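Local coordinates for probable outer membrane protein (Pseudomonas aeruginosa, PDB 3DWO) that probably lets hydrophobic compounds such as long-chain fatty acids cross the bacterial outer membrane, as a channel of the FadL family, at residues A29-P34 / G145-L150; Q46-Y51 / S436-Y441; W96-F101 / L114-P119; G163-R168 / G213-A218. One frame throughout, in Å; residues are numbered along the deposited sequence.

Contact 1. Residues A29-P34 / G145-L150; sequences AAFNNP and GLTGSL. With C8E ((hydroxyethyloxy)tri(ethyloxy)octane), chain H.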
loop_
_atom_site.group_PDB
_atom_site.type_symbol
_atom_site.label_atom_id
_atom_site.label_comp_id
_atom_site.label_asym_id
_atom_site.label_seq_id
_atom_site.Cartn_x
_atom_site.Cartn_y
_atom_site.Cartn_z
ATOM N N ALA A 29 -16.404 11.050 -5.507
ATOM C CA ALA A 29 -15.850 12.398 -5.553
ATOM C C ALA A 29 -15.703 12.977 -4.146
ATOM O O ALA A 29 -14.902 13.877 -3.918
ATOM C CB ALA A 29 -16.748 13.304 -6.398
ATOM N N ALA A 30 -16.486 12.461 -3.205
ATOM C CA ALA A 30 -16.434 12.939 -1.827
ATOM C C ALA A 30 -15.001 12.912 -1.284
ATOM O O ALA A 30 -14.654 13.681 -0.385
ATOM C CB ALA A 30 -17.348 12.094 -0.951
ATOM N N PHE A 31 -14.166 12.041 -1.841
ATOM C CA PHE A 31 -12.782 11.941 -1.387
ATOM C C PHE A 31 -11.758 12.251 -2.477
ATOM O O PHE A 31 -10.879 13.091 -2.291
ATOM C CB PHE A 31 -12.513 10.539 -0.825
ATOM C CG PHE A 31 -11.078 10.300 -0.437
ATOM C CD1 PHE A 31 -10.514 10.966 0.646
ATOM C CD2 PHE A 31 -10.283 9.420 -1.169
ATOM C CE1 PHE A 31 -9.179 10.758 0.996
ATOM C CE2 PHE A 31 -8.946 9.206 -0.828
ATOM C CZ PHE A 31 -8.393 9.875 0.257
ATOM N N ASN A 32 -11.883 11.574 -3.612
ATOM C CA ASN A 32 -10.953 11.732 -4.725
ATOM C C ASN A 32 -10.821 13.156 -5.282
ATOM O O ASN A 32 -9.709 13.628 -5.525
ATOM C CB ASN A 32 -11.322 10.715 -5.802
ATOM C CG ASN A 32 -11.235 9.280 -5.281
ATOM O OD1 ASN A 32 -10.200 8.870 -4.752
ATOM N ND2 ASN A 32 -12.320 8.518 -5.417
ATOM N N ASN A 33 -11.941 13.834 -5.498
ATOM C CA ASN A 33 -11.911 15.221 -5.951
ATOM C C ASN A 33 -13.219 15.822 -5.476
ATOM O O ASN A 33 -14.224 15.800 -6.186
ATOM C CB ASN A 33 -11.798 15.353 -7.475
ATOM C CG ASN A 33 -11.398 16.768 -7.902
ATOM O OD1 ASN A 33 -11.879 17.757 -7.342
ATOM N ND2 ASN A 33 -10.513 16.867 -8.891
ATOM N N PRO A 34 -13.225 16.358 -4.247
ATOM C CA PRO A 34 -14.422 16.965 -3.662
ATOM C C PRO A 34 -15.076 18.054 -4.516
ATOM O O PRO A 34 -16.286 18.254 -4.452
ATOM C CB PRO A 34 -13.920 17.475 -2.306
ATOM C CG PRO A 34 -12.464 17.749 -2.553
ATOM C CD PRO A 34 -12.051 16.558 -3.380
ATOM N N GLY A 145 -9.409 5.214 6.414
ATOM C CA GLY A 145 -9.737 6.576 6.781
ATOM C C GLY A 145 -11.200 6.951 6.654
ATOM O O GLY A 145 -11.928 6.412 5.813
ATOM N N LEU A 146 -11.628 7.868 7.517
ATOM C CA LEU A 146 -12.990 8.385 7.510
ATOM C C LEU A 146 -12.823 9.824 7.029
ATOM O O LEU A 146 -11.964 10.555 7.523
ATOM C CB LEU A 146 -13.595 8.325 8.917
ATOM C CG LEU A 146 -13.679 6.891 9.455
ATOM C CD1 LEU A 146 -14.330 6.868 10.836
ATOM C CD2 LEU A 146 -14.478 6.032 8.476
ATOM N N THR A 147 -13.644 10.227 6.065
ATOM C CA THR A 147 -13.516 11.551 5.471
ATOM C C THR A 147 -14.741 12.456 5.502
ATOM O O THR A 147 -15.876 11.996 5.546
ATOM C CB THR A 147 -13.066 11.400 3.994
ATOM O OG1 THR A 147 -11.759 10.817 3.953
ATOM C CG2 THR A 147 -13.031 12.730 3.296
ATOM N N GLY A 148 -14.477 13.758 5.470
ATOM C CA GLY A 148 -15.524 14.760 5.445
ATOM C C GLY A 148 -15.055 15.827 4.469
ATOM O O GLY A 148 -13.924 16.311 4.581
ATOM N N SER A 149 -15.888 16.191 3.498
ATOM C CA SER A 149 -15.474 17.201 2.532
ATOM C C SER A 149 -16.581 18.170 2.166
ATOM O O SER A 149 -17.763 17.924 2.418
ATOM C CB SER A 149 -14.937 16.541 1.260
ATOM O OG SER A 149 -15.952 15.794 0.614
ATOM N N LEU A 150 -16.180 19.271 1.545
ATOM C CA LEU A 150 -17.114 20.308 1.153
ATOM C C LEU A 150 -16.750 20.832 -0.230
ATOM O O LEU A 150 -15.571 20.965 -0.554
ATOM C CB LEU A 150 -17.036 21.447 2.169
ATOM C CG LEU A 150 -18.290 22.258 2.470
ATOM C CD1 LEU A 150 -19.376 21.335 3.029
ATOM C CD2 LEU A 150 -17.946 23.356 3.473
HETATM C C2 C8E H . -9.364 22.529 5.495
HETATM C C3 C8E H . -10.165 21.448 4.927
HETATM C C4 C8E H . -11.537 21.912 4.889
HETATM C C5 C8E H . -12.434 20.779 5.207
HETATM C C6 C8E H . -13.734 21.282 5.607
HETATM C C7 C8E H . -14.563 20.157 5.213
HETATM C C8 C8E H . -15.353 19.720 6.378
HETATM O O9 C8E H . -15.666 18.389 6.727
#
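Ser149 and Thr147 point from strand 138-153 into the lumen of a FadL-type beta barrel, where they meet Ala30, Phe31 and Pro34 of the N-terminal plug, the hatch that fills this end of the barrel. The one hydrogen bond runs from Ser149 OG to Ala30 O, 2.7 Å, and approaches in the carbonyl plane on a lone pair, with a C=O...OG angle of 129°. A chi1 of 63° puts that hydroxyl between the backbone N and carbonyl carbon of Ser149, which turns it to the short helix 29-32. Beside it Pro34 lays the CB of its ring against Ser149 CB at 3.8 Å, so the serine is held by one polar and one apolar touch. Phe31 swings its ring away from its backbone N (chi1 175°) and across Thr147, the two side chains meeting at about a right angle. The Phe31 ring also meets Phe215 and His233 of the barrel wall, each edge-to-face. On the outer side of the strand a detergent molecule passes Gly148, whose O lies 3.5 Å from O9 of the detergent. Thr147 turns both branches to the plug: CG2 is 4.1 Å from Phe31 CD1, while OG1, buried and with no hydrogen-bonding partner in the model, stops 3.5 Å from the same CD1, neither over the ring face nor at its edge.

Contact 2. Residues Q46-Y51 / S436-Y441; sequences QLTVNY and SLSATY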
loop_
_atom_site.group_PDB
_atom_site.type_symbol
_atom_site.label_atom_id
_atom_site.label_comp_id
_atom_site.label_asym_id
_atom_site.label_seq_id
_atom_site.Cartn_x
_atom_site.Cartn_y
_atom_site.Cartn_z
ATOM N N GLN A 46 -23.426 5.166 -1.342
ATOM C CA GLN A 46 -22.840 4.046 -2.068
ATOM C C GLN A 46 -21.891 3.191 -1.236
ATOM O O GLN A 46 -21.086 3.708 -0.465
ATOM C CB GLN A 46 -22.097 4.587 -3.290
ATOM C CG GLN A 46 -21.448 3.543 -4.173
ATOM C CD GLN A 46 -20.658 4.177 -5.306
ATOM O OE1 GLN A 46 -19.681 4.892 -5.074
ATOM N NE2 GLN A 46 -21.084 3.927 -6.536
ATOM N N LEU A 47 -21.996 1.879 -1.403
ATOM C CA LEU A 47 -21.134 0.946 -0.697
ATOM C C LEU A 47 -20.446 0.026 -1.694
ATOM O O LEU A 47 -21.089 -0.551 -2.572
ATOM C CB LEU A 47 -21.929 0.099 0.294
ATOM C CG LEU A 47 -21.106 -1.049 0.899
ATOM C CD1 LEU A 47 -19.912 -0.491 1.669
ATOM C CD2 LEU A 47 -21.986 -1.887 1.815
ATOM N N THR A 48 -19.133 -0.106 -1.551
ATOM C CA THR A 48 -18.349 -0.957 -2.427
ATOM C C THR A 48 -17.596 -1.990 -1.602
ATOM O O THR A 48 -17.124 -1.701 -0.504
ATOM C CB THR A 48 -17.316 -0.136 -3.237
ATOM O OG1 THR A 48 -17.997 0.714 -4.172
ATOM C CG2 THR A 48 -16.366 -1.065 -3.994
ATOM N N VAL A 49 -17.501 -3.202 -2.133
ATOM C CA VAL A 49 -16.775 -4.264 -1.468
ATOM C C VAL A 49 -15.919 -4.983 -2.507
ATOM O O VAL A 49 -16.435 -5.569 -3.461
ATOM C CB VAL A 49 -17.728 -5.256 -0.793
ATOM C CG1 VAL A 49 -18.766 -5.740 -1.783
ATOM C CG2 VAL A 49 -16.941 -6.420 -0.239
ATOM N N ASN A 50 -14.604 -4.912 -2.326
ATOM C CA ASN A 50 -13.667 -5.547 -3.247
ATOM C C ASN A 50 -12.968 -6.705 -2.575
ATOM O O ASN A 50 -12.827 -6.742 -1.352
ATOM C CB ASN A 50 -12.558 -4.578 -3.674
ATOM C CG ASN A 50 -13.080 -3.257 -4.156
ATOM O OD1 ASN A 50 -13.697 -3.169 -5.212
ATOM N ND2 ASN A 50 -12.826 -2.205 -3.382
ATOM N N TYR A 51 -12.520 -7.647 -3.389
ATOM C CA TYR A 51 -11.751 -8.761 -2.883
ATOM C C TYR A 51 -10.516 -8.797 -3.761
ATOM O O TYR A 51 -10.607 -8.999 -4.976
ATOM C CB TYR A 51 -12.505 -10.082 -2.981
ATOM C CG TYR A 51 -11.715 -11.210 -2.368
ATOM C CD1 TYR A 51 -10.890 -12.020 -3.149
ATOM C CD2 TYR A 51 -11.745 -11.430 -0.993
ATOM C CE1 TYR A 51 -10.113 -13.022 -2.571
ATOM C CE2 TYR A 51 -10.972 -12.427 -0.403
ATOM C CZ TYR A 51 -10.160 -13.220 -1.196
ATOM O OH TYR A 51 -9.400 -14.212 -0.611
ATOM N N SER A 436 -14.889 -6.698 -7.832
ATOM C CA SER A 436 -15.557 -5.573 -7.189
ATOM C C SER A 436 -17.072 -5.603 -7.373
ATOM O O SER A 436 -17.574 -6.006 -8.422
ATOM C CB SER A 436 -14.984 -4.270 -7.757
ATOM O OG SER A 436 -15.367 -3.147 -6.983
ATOM N N LEU A 437 -17.794 -5.166 -6.347
ATOM C CA LEU A 437 -19.250 -5.144 -6.384
ATOM C C LEU A 437 -19.747 -3.982 -5.523
ATOM O O LEU A 437 -19.281 -3.800 -4.403
ATOM C CB LEU A 437 -19.794 -6.463 -5.840
ATOM C CG LEU A 437 -21.135 -6.962 -6.379
ATOM C CD1 LEU A 437 -20.986 -7.374 -7.844
ATOM C CD2 LEU A 437 -21.597 -8.152 -5.547
ATOM N N SER A 438 -20.677 -3.188 -6.049
ATOM C CA SER A 438 -21.205 -2.054 -5.293
ATOM C C SER A 438 -22.700 -1.839 -5.469
ATOM O O SER A 438 -23.299 -2.279 -6.447
ATOM C CB SER A 438 -20.495 -0.761 -5.694
ATOM O OG SER A 438 -20.896 -0.356 -6.990
ATOM N N ALA A 439 -23.291 -1.143 -4.507
ATOM C CA ALA A 439 -24.709 -0.824 -4.533
ATOM C C ALA A 439 -24.803 0.676 -4.332
ATOM O O ALA A 439 -24.296 1.208 -3.348
ATOM C CB ALA A 439 -25.439 -1.552 -3.415
ATOM N N THR A 440 -25.436 1.359 -5.276
ATOM C CA THR A 440 -25.584 2.805 -5.196
ATOM C C THR A 440 -27.055 3.161 -5.048
ATOM O O THR A 440 -27.886 2.737 -5.852
ATOM C CB THR A 440 -25.038 3.486 -6.460
ATOM O OG1 THR A 440 -23.709 3.013 -6.723
ATOM C CG2 THR A 440 -25.014 4.993 -6.278
ATOM N N TYR A 441 -27.377 3.936 -4.018
ATOM C CA TYR A 441 -28.754 4.334 -3.787
ATOM C C TYR A 441 -28.938 5.828 -4.008
ATOM O O TYR A 441 -28.432 6.655 -3.249
ATOM C CB TYR A 441 -29.191 3.954 -2.371
ATOM C CG TYR A 441 -30.689 4.027 -2.176
ATOM C CD1 TYR A 441 -31.555 3.377 -3.055
ATOM C CD2 TYR A 441 -31.243 4.741 -1.114
ATOM C CE1 TYR A 441 -32.933 3.436 -2.885
ATOM C CE2 TYR A 441 -32.623 4.806 -0.932
ATOM C CZ TYR A 441 -33.461 4.151 -1.822
ATOM O OH TYR A 441 -34.828 4.217 -1.657
#
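Gln46 reaches over to Thr440 where the first strand of the barrel, 44-63, closes the cylinder against the last, 423-441. The strands run antiparallel, at 170°, and their amides are paired in two hydrogen-bonded rungs. Leu47 and Ala439 exchange both bonds, Leu47 N to Ala439 O at 3.1 Å and Ala439 N to Leu47 O at 3.0 Å. In the second rung Val49 N bonds Leu437 O at 2.9 Å, and Leu437 N returns a longer bond of 3.2 Å to Val49 O. Side chains on the lumen face are matched as well. With CG opposite its backbone N (chi1 -179°) and the chain straight on at chi2, -176°, Gln46 brings NE2 to within 2.8 Å of Thr440 OG1, the acceptor tilted modestly from the amide plane, and its OE1 takes a bond from Asn9 ND2. Ser438 OG is hydrogen-bonded to Thr10 OG1. Asn50 ND2 makes a weak bond to Leu97 O; the approach of its OD1 to Ser436 OG is too short to be trusted in detail. On the barrel surface Val49 CG1 rests on Leu437 CB at 4.2 Å. Strands 93-105 and 395-411 flank the seam, and helix 10-14 of the hatch covers its inner face through Thr10 and Trp13.

Contact 3. Residues W96-F101 / L114-P119; sequences WLPTGF and LSQVVP. With C8E ((hydroxyethyloxy)tri(ethyloxy)octane), chain L.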
loop_
_atom_site.group_PDB
_atom_site.type_symbol
_atom_site.label_atom_id
_atom_site.label_comp_id
_atom_site.label_asym_id
_atom_site.label_seq_id
_atom_site.Cartn_x
_atom_site.Cartn_y
_atom_site.Cartn_z
ATOM N N TRP A 96 -10.414 -8.471 1.879
ATOM C CA TRP A 96 -11.627 -7.728 1.578
ATOM C C TRP A 96 -11.349 -6.255 1.837
ATOM O O TRP A 96 -10.695 -5.911 2.817
ATOM C CB TRP A 96 -12.783 -8.183 2.470
ATOM C CG TRP A 96 -13.214 -9.582 2.217
ATOM C CD1 TRP A 96 -12.773 -10.704 2.850
ATOM C CD2 TRP A 96 -14.133 -10.020 1.214
ATOM N NE1 TRP A 96 -13.358 -11.821 2.299
ATOM C CE2 TRP A 96 -14.198 -11.427 1.292
ATOM C CE3 TRP A 96 -14.908 -9.357 0.251
ATOM C CZ2 TRP A 96 -15.009 -12.188 0.441
ATOM C CZ3 TRP A 96 -15.715 -10.111 -0.596
ATOM C CH2 TRP A 96 -15.758 -11.514 -0.494
ATOM N N LEU A 97 -11.836 -5.391 0.953
ATOM C CA LEU A 97 -11.644 -3.957 1.111
ATOM C C LEU A 97 -12.928 -3.201 0.845
ATOM O O LEU A 97 -13.344 -3.034 -0.306
ATOM C CB LEU A 97 -10.562 -3.430 0.173
ATOM C CG LEU A 97 -9.117 -3.743 0.546
ATOM C CD1 LEU A 97 -8.763 -5.152 0.104
ATOM C CD2 LEU A 97 -8.209 -2.723 -0.125
ATOM N N PRO A 98 -13.574 -2.730 1.917
ATOM C CA PRO A 98 -14.824 -1.981 1.831
ATOM C C PRO A 98 -14.526 -0.521 1.533
ATOM O O PRO A 98 -13.429 -0.036 1.801
ATOM C CB PRO A 98 -15.413 -2.165 3.219
ATOM C CG PRO A 98 -14.185 -2.059 4.081
ATOM C CD PRO A 98 -13.175 -2.919 3.324
ATOM N N THR A 99 -15.510 0.169 0.974
ATOM C CA THR A 99 -15.380 1.579 0.659
ATOM C C THR A 99 -16.785 2.172 0.642
ATOM O O THR A 99 -17.714 1.579 0.089
ATOM C CB THR A 99 -14.691 1.786 -0.701
ATOM O OG1 THR A 99 -13.309 1.414 -0.596
ATOM C CG2 THR A 99 -14.782 3.237 -1.134
ATOM N N GLY A 100 -16.943 3.329 1.278
ATOM C CA GLY A 100 -18.247 3.964 1.330
ATOM C C GLY A 100 -18.215 5.433 0.960
ATOM O O GLY A 100 -17.293 6.157 1.335
ATOM N N PHE A 101 -19.227 5.875 0.220
ATOM C CA PHE A 101 -19.312 7.269 -0.192
ATOM C C PHE A 101 -20.721 7.812 -0.019
ATOM O O PHE A 101 -21.714 7.133 -0.301
ATOM C CB PHE A 101 -18.899 7.426 -1.655
ATOM C CG PHE A 101 -17.469 7.057 -1.930
ATOM C CD1 PHE A 101 -16.427 7.843 -1.446
ATOM C CD2 PHE A 101 -17.163 5.928 -2.687
ATOM C CE1 PHE A 101 -15.097 7.510 -1.714
ATOM C CE2 PHE A 101 -15.844 5.586 -2.961
ATOM C CZ PHE A 101 -14.805 6.377 -2.475
ATOM N N LEU A 114 -18.980 12.522 2.551
ATOM C CA LEU A 114 -18.551 11.625 3.619
ATOM C C LEU A 114 -18.060 10.335 2.981
ATOM O O LEU A 114 -18.630 9.879 1.989
ATOM C CB LEU A 114 -19.735 11.304 4.532
ATOM C CG LEU A 114 -19.704 11.722 5.999
ATOM C CD1 LEU A 114 -19.164 13.125 6.132
ATOM C CD2 LEU A 114 -21.112 11.621 6.573
ATOM N N SER A 115 -17.015 9.735 3.541
ATOM C CA SER A 115 -16.525 8.490 2.971
ATOM C C SER A 115 -15.625 7.677 3.886
ATOM O O SER A 115 -15.005 8.201 4.813
ATOM C CB SER A 115 -15.773 8.764 1.663
ATOM O OG SER A 115 -14.461 9.240 1.912
ATOM N N GLN A 116 -15.588 6.378 3.616
ATOM C CA GLN A 116 -14.743 5.448 4.341
ATOM C C GLN A 116 -13.848 4.909 3.241
ATOM O O GLN A 116 -14.336 4.350 2.257
ATOM C CB GLN A 116 -15.571 4.329 4.968
ATOM C CG GLN A 116 -14.745 3.169 5.480
ATOM C CD GLN A 116 -14.501 2.129 4.409
ATOM O OE1 GLN A 116 -15.445 1.547 3.878
ATOM N NE2 GLN A 116 -13.236 1.889 4.086
ATOM N N VAL A 117 -12.543 5.093 3.410
ATOM C CA VAL A 117 -11.561 4.684 2.411
ATOM C C VAL A 117 -10.398 3.854 2.972
ATOM O O VAL A 117 -10.191 3.789 4.185
ATOM C CB VAL A 117 -11.012 5.954 1.702
ATOM C CG1 VAL A 117 -9.724 5.653 0.980
ATOM C CG2 VAL A 117 -12.047 6.476 0.712
ATOM N N VAL A 118 -9.655 3.212 2.071
ATOM C CA VAL A 118 -8.496 2.396 2.425
ATOM C C VAL A 118 -7.332 2.863 1.541
ATOM O O VAL A 118 -7.050 2.269 0.501
ATOM C CB VAL A 118 -8.770 0.896 2.158
ATOM C CG1 VAL A 118 -7.616 0.051 2.691
ATOM C CG2 VAL A 118 -10.083 0.475 2.824
ATOM N N PRO A 119 -6.641 3.940 1.952
ATOM C CA PRO A 119 -5.512 4.509 1.206
ATOM C C PRO A 119 -4.276 3.624 1.087
ATOM O O PRO A 119 -3.575 3.652 0.071
ATOM C CB PRO A 119 -5.187 5.792 1.983
ATOM C CG PRO A 119 -6.449 6.100 2.733
ATOM C CD PRO A 119 -6.915 4.740 3.157
HETATM C C1 C8E L . -18.747 7.076 5.955
HETATM C C2 C8E L . -19.909 7.025 5.082
HETATM C C3 C8E L . -19.974 5.844 4.222
HETATM C C4 C8E L . -21.212 5.930 3.469
HETATM C C5 C8E L . -21.985 4.682 3.679
HETATM C C6 C8E L . -23.120 4.636 2.781
HETATM O O HOH W 1 -10.741 2.938 -0.767
#
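Gly100 and Gln116 form a hydrogen-bonded antiparallel pair, Gly100 N to Gln116 O at 3.0 Å and Gln116 N to Gly100 O at 2.9 Å, and the ladder continues through Phe101 and Ser115 but ends at Gly100, with no bridge between Thr99 and Val117. Where the backbone bonds stop, the side chain of Gln116 takes over. Its chain starts away from its own N (chi1 167°), bends at chi2, -88°, and reaches across to the facing strand, crossing the Pro98 ring at about a right angle. NE2 donates to Pro98 O at 3.0 Å; the acceptor lies in the amide plane of the glutamine, yet the donor stands well above the carbonyl plane and misses the lone pairs. In FadL the third barrel strand kinks inward and opens a lateral gap in the wall, and the parting of 114-119 from 96-101 is consistent with the same feature here. A water sits in the parting, taking the N-H of Val118 and hydrogen-bonded to Thr99 OG1. Val118 still touches 96-101 through its two methyls, CG1 on Leu97 CD2 and CG2 3.5 Å from Pro98 O. On the lumen face Phe101 slants its ring over the opposite strand, CD1 3.3 Å from Ser115 CB and CE1 4.0 Å from Val117 CG2, and Phe31 of the hatch packs on all three residues. A detergent chain lies on the outer face, where Gly100 has no side chain to obstruct it: detergent C3 comes 3.7 Å from Gly100 C.

Contact 4. Residues G163-R168 / G213-A218; sequences GVIIQR and GFFAGA. With C8E ((hydroxyethyloxy)tri(ethyloxy)octane), chain H.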
loop_
_atom_site.group_PDB
_atom_site.type_symbol
_atom_site.label_atom_id
_atom_site.label_comp_id
_atom_site.label_asym_id
_atom_site.label_seq_id
_atom_site.Cartn_x
_atom_site.Cartn_y
_atom_site.Cartn_z
ATOM N N GLY A 163 -11.308 18.935 1.936
ATOM C CA GLY A 163 -11.748 17.948 2.899
ATOM C C GLY A 163 -10.667 17.539 3.872
ATOM O O GLY A 163 -9.491 17.863 3.700
ATOM N N VAL A 164 -11.081 16.827 4.911
ATOM C CA VAL A 164 -10.161 16.346 5.925
ATOM C C VAL A 164 -10.368 14.854 6.069
ATOM O O VAL A 164 -11.493 14.373 6.022
ATOM C CB VAL A 164 -10.438 16.988 7.292
ATOM C CG1 VAL A 164 -11.886 16.757 7.677
ATOM C CG2 VAL A 164 -9.521 16.381 8.349
ATOM N N ILE A 165 -9.281 14.118 6.238
ATOM C CA ILE A 165 -9.389 12.682 6.411
ATOM C C ILE A 165 -8.775 12.294 7.744
ATOM O O ILE A 165 -7.665 12.718 8.066
ATOM C CB ILE A 165 -8.671 11.923 5.265
ATOM C CG1 ILE A 165 -8.574 10.433 5.601
ATOM C CG2 ILE A 165 -7.299 12.526 5.017
ATOM C CD1 ILE A 165 -7.940 9.596 4.502
ATOM N N ILE A 166 -9.516 11.531 8.541
ATOM C CA ILE A 166 -8.987 11.071 9.820
ATOM C C ILE A 166 -8.563 9.651 9.517
ATOM O O ILE A 166 -9.388 8.768 9.260
ATOM C CB ILE A 166 -10.031 11.091 10.942
ATOM C CG1 ILE A 166 -10.578 12.509 11.112
ATOM C CG2 ILE A 166 -9.381 10.661 12.247
ATOM C CD1 ILE A 166 -9.505 13.556 11.423
ATOM N N GLN A 167 -7.257 9.453 9.551
ATOM C CA GLN A 167 -6.651 8.191 9.198
ATOM C C GLN A 167 -6.108 7.330 10.341
ATOM O O GLN A 167 -5.533 7.823 11.309
ATOM C CB GLN A 167 -5.554 8.512 8.174
ATOM C CG GLN A 167 -4.599 7.421 7.880
ATOM C CD GLN A 167 -3.645 7.176 9.005
ATOM O OE1 GLN A 167 -3.332 6.033 9.300
ATOM N NE2 GLN A 167 -3.164 8.245 9.639
ATOM N N ARG A 168 -6.296 6.026 10.206
ATOM C CA ARG A 168 -5.800 5.072 11.183
ATOM C C ARG A 168 -4.961 4.026 10.450
ATOM O O ARG A 168 -5.450 3.336 9.559
ATOM C CB ARG A 168 -6.961 4.399 11.914
ATOM C CG ARG A 168 -6.554 3.172 12.715
ATOM C CD ARG A 168 -5.641 3.515 13.870
ATOM N NE ARG A 168 -5.107 2.311 14.502
ATOM C CZ ARG A 168 -5.854 1.305 14.948
ATOM N NH1 ARG A 168 -7.174 1.356 14.832
ATOM N NH2 ARG A 168 -5.280 0.240 15.501
ATOM N N GLY A 213 -5.428 14.276 7.824
ATOM C CA GLY A 213 -4.855 14.600 6.536
ATOM C C GLY A 213 -5.771 15.566 5.806
ATOM O O GLY A 213 -6.970 15.630 6.081
ATOM N N PHE A 214 -5.215 16.322 4.873
ATOM C CA PHE A 214 -6.010 17.276 4.128
ATOM C C PHE A 214 -5.845 17.104 2.625
ATOM O O PHE A 214 -4.795 16.675 2.146
ATOM C CB PHE A 214 -5.634 18.691 4.568
ATOM C CG PHE A 214 -5.907 18.949 6.024
ATOM C CD1 PHE A 214 -7.162 19.385 6.447
ATOM C CD2 PHE A 214 -4.933 18.685 6.986
ATOM C CE1 PHE A 214 -7.446 19.549 7.806
ATOM C CE2 PHE A 214 -5.204 18.846 8.348
ATOM C CZ PHE A 214 -6.464 19.278 8.758
ATOM N N PHE A 215 -6.906 17.409 1.891
ATOM C CA PHE A 215 -6.892 17.311 0.441
ATOM C C PHE A 215 -7.825 18.372 -0.137
ATOM O O PHE A 215 -8.702 18.889 0.563
ATOM C CB PHE A 215 -7.336 15.919 -0.012
ATOM C CG PHE A 215 -8.656 15.488 0.556
ATOM C CD1 PHE A 215 -8.734 14.940 1.832
ATOM C CD2 PHE A 215 -9.824 15.624 -0.190
ATOM C CE1 PHE A 215 -9.956 14.530 2.356
ATOM C CE2 PHE A 215 -11.046 15.220 0.322
ATOM C CZ PHE A 215 -11.116 14.669 1.598
ATOM N N ALA A 216 -7.630 18.694 -1.412
ATOM C CA ALA A 216 -8.440 19.702 -2.084
ATOM C C ALA A 216 -8.515 19.404 -3.574
ATOM O O ALA A 216 -7.770 18.569 -4.090
ATOM C CB ALA A 216 -7.839 21.087 -1.859
ATOM N N GLY A 217 -9.416 20.088 -4.265
ATOM C CA GLY A 217 -9.552 19.869 -5.687
ATOM C C GLY A 217 -10.266 20.988 -6.413
ATOM O O GLY A 217 -10.868 21.873 -5.804
ATOM N N ALA A 218 -10.195 20.937 -7.734
ATOM C CA ALA A 218 -10.833 21.928 -8.577
ATOM C C ALA A 218 -11.344 21.225 -9.823
ATOM O O ALA A 218 -10.719 20.287 -10.314
ATOM C CB ALA A 218 -9.835 23.012 -8.954
HETATM C C2 C8E H . -9.364 22.529 5.495
HETATM C C3 C8E H . -10.165 21.448 4.927
HETATM C C4 C8E H . -11.537 21.912 4.889
HETATM C C5 C8E H . -12.434 20.779 5.207
HETATM C C6 C8E H . -13.734 21.282 5.607
HETATM C C7 C8E H . -14.563 20.157 5.213
HETATM C C8 C8E H . -15.353 19.720 6.378
HETATM O O9 C8E H . -15.666 18.389 6.727
#
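The Phe215 ring lies flat over Gly163: Gly163 C stands 3.4 Å above the ring plane, offset toward the rim, and Gly163 CA makes a CH-pi contact 3.9 Å from the centroid and 22° off the normal. At its edge, near the plane, is Ile165 N. His233 stacks on the same phenyl ring. Phe215 is folded back over the neighbouring strand because chi1, 53°, places CG between its backbone N and carbonyl carbon. The Phe214 ring, on the barrel surface, lies alongside Val164, the two side chains pointing the same way with CE1 3.8 Å from Val164 CG2, while a detergent C3 approaches the ring edge. Between the two faces, strands 158-177 and 201-220 are tied by two hydrogen-bonded antiparallel pairs, Gly163 with Phe215 and Ile165 with Gly213. The shortest bond is Gly213 N to Ile165 O, 2.7 Å. A phenylalanine covering a cross-strand glycine is the pairing known as aromatic rescue of glycine. Here the bare CA lets the ring lie flush, where it probably shields the backbone bonds of the rung on the lumen side, while Val164 and Phe214 make the outer side apolar, and the detergent lying there is consistent with a lipid-facing wall.

Overall arrangement
From the N terminus the chain first forms the hatch, whose residues 29-34 pack against strand 138-153, so that contact 1 closes a loop of 110 residues. Strand 44-63 opens contact 2, which is completed only by the last strand, so contacts 1 and 2 cross. Contact 3, a local hairpin pairing, is nested inside both. Contact 4 follows contacts 1 and 3 in series and is also nested within contact 2. Around the barrel wall the order is 436-441, 46-51, 96-101, 114-119, 145-150, 163-168 and 213-218, each strand next to the following one. Contacts 2, 3 and 4 are thus wall seams, while contact 1 pins the hatch to that wall.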